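Local structure of amino acid ABC transporter, binding protein (Thermus thermophilus, 3VV5) at residues A[131-136]-A[183-188]. The protein binds (S)-2-aminoethyl-L-cysteine as the substrate-binding protein of an amino acid ABC transporter, and takes part in uptake of this lysine analogue. Numbering follows the deposited sequence.
Sequences GGPRTA and IDTWIT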
# COMPACT_ATOMS: atom_id res chain seq x y z
N GLY A 131 4.47 26.34 4.70
CA GLY A 131 3.57 27.31 5.37
C GLY A 131 2.17 26.78 5.60
O GLY A 131 1.32 27.45 6.20
N GLY A 132 1.92 25.56 5.12
CA GLY A 132 0.61 24.94 5.23
C GLY A 132 0.51 24.17 6.54
O GLY A 132 1.42 24.23 7.36
N PRO A 133 -0.60 23.45 6.74
CA PRO A 133 -0.86 22.75 7.99
C PRO A 133 0.20 21.69 8.30
O PRO A 133 0.64 20.96 7.41
CB PRO A 133 -2.22 22.09 7.74
CG PRO A 133 -2.86 22.98 6.73
CD PRO A 133 -1.76 23.39 5.83
N ARG A 134 0.61 21.64 9.57
CA ARG A 134 1.56 20.64 10.02
C ARG A 134 0.98 19.55 10.91
O ARG A 134 1.51 18.44 10.92
CB ARG A 134 2.73 21.30 10.77
CG ARG A 134 3.61 22.17 9.88
CD ARG A 134 4.39 23.16 10.75
NE ARG A 134 5.47 22.50 11.47
CZ ARG A 134 6.13 23.03 12.49
NH1 ARG A 134 5.82 24.24 12.95
NH2 ARG A 134 7.11 22.35 13.07
N THR A 135 -0.08 19.86 11.65
CA THR A 135 -0.63 18.92 12.62
C THR A 135 -2.12 18.68 12.38
O THR A 135 -2.76 19.43 11.64
CB THR A 135 -0.49 19.45 14.04
OG1 THR A 135 -1.17 20.71 14.12
CG2 THR A 135 0.98 19.63 14.42
N ALA A 136 -2.68 17.67 13.05
CA ALA A 136 -4.11 17.41 12.97
C ALA A 136 -4.92 18.63 13.41
O ALA A 136 -5.95 18.95 12.81
CB ALA A 136 -4.49 16.19 13.81
N ILE A 183 -6.41 21.72 -2.74
CA ILE A 183 -6.58 21.24 -1.38
C ILE A 183 -5.45 21.82 -0.54
O ILE A 183 -4.40 22.21 -1.08
CB ILE A 183 -6.57 19.69 -1.29
CG1 ILE A 183 -5.24 19.13 -1.79
CG2 ILE A 183 -7.74 19.08 -2.09
CD1 ILE A 183 -5.12 17.62 -1.61
N ASP A 184 -5.65 21.88 0.77
CA ASP A 184 -4.64 22.41 1.69
C ASP A 184 -3.62 21.36 2.12
O ASP A 184 -2.48 21.69 2.46
CB ASP A 184 -5.32 22.94 2.94
CG ASP A 184 -6.10 24.22 2.69
OD1 ASP A 184 -5.47 25.25 2.36
OD2 ASP A 184 -7.34 24.19 2.84
N THR A 185 -4.06 20.11 2.13
CA THR A 185 -3.30 19.03 2.78
C THR A 185 -3.61 17.70 2.10
O THR A 185 -4.74 17.44 1.74
CB THR A 185 -3.63 18.99 4.29
OG1 THR A 185 -2.99 20.10 4.94
CG2 THR A 185 -3.13 17.67 4.94
N TRP A 186 -2.57 16.87 1.94
CA TRP A 186 -2.70 15.52 1.41
C TRP A 186 -2.27 14.57 2.52
O TRP A 186 -1.21 14.77 3.13
CB TRP A 186 -1.75 15.42 0.20
CG TRP A 186 -1.53 14.07 -0.42
CD1 TRP A 186 -2.44 13.06 -0.60
CD2 TRP A 186 -0.30 13.61 -1.00
NE1 TRP A 186 -1.84 12.00 -1.28
CE2 TRP A 186 -0.53 12.32 -1.52
CE3 TRP A 186 0.98 14.18 -1.12
CZ2 TRP A 186 0.48 11.57 -2.16
CZ3 TRP A 186 1.98 13.44 -1.75
CH2 TRP A 186 1.73 12.16 -2.26
N ILE A 187 -3.11 13.58 2.86
CA ILE A 187 -2.73 12.61 3.87
C ILE A 187 -2.40 11.33 3.15
O ILE A 187 -3.23 10.78 2.42
CB ILE A 187 -3.80 12.37 4.96
CG1 ILE A 187 -4.04 13.66 5.78
CG2 ILE A 187 -3.34 11.26 5.92
CD1 ILE A 187 -5.04 13.47 6.92
N THR A 188 -1.17 10.85 3.34
CA THR A 188 -0.71 9.69 2.59
C THR A 188 0.36 8.96 3.38
O THR A 188 0.66 9.33 4.51
CB THR A 188 -0.15 10.13 1.19
OG1 THR A 188 0.06 8.98 0.35
CG2 THR A 188 1.13 10.91 1.33
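Pro133 lays one face of its ring, off-centre toward CG, over the hydroxyl oxygen of Thr185, and the proline supplies about half of the 103 Å² buried between the segments, against Thr185 and Asp184 together. Three ring carbons converge on the same oxygen: Pro133 CG lies 3.4 Å from Thr185 OG1, CB 3.5 Å and CD 3.6 Å, a spread too narrow to single out one atom. The Thr185 torsion explains the choice of branch, since chi1 of -74° turns OG1 to the loop while CG2 sits anti to the backbone N. No hydrogen bond joins the segments; the buried hydroxyl is instead bonded to Ser128 OG, while a weak alternative, Thr185 OG1 to Asp184 O at 3.0 Å, competes for the same proton and is not settled. Ser128 also bonds Pro133 O, so one residue at the end of strand 120-129 ties both sides together. In the two-lobed fold of family 3 solute-binding proteins, the contact lies in the lobe containing strand 185-189, which runs between antiparallel strand 120-129 and parallel strand 143-147; residues 131-136 belong to the connection linking those two neighbours. Leu139, further along that connection, touches both Pro133 and Thr185. Toward Asp184 the fit slackens: Pro133 CD stands 3.8 Å from Asp184 O, and the partly exposed carboxylate is engaged elsewhere, OD2 accepting a bond from Val143 N. Beyond the proline the loop departs from the strand, and the exposed Arg134 starts its side chain away from residues 183-188 and makes no contact with them.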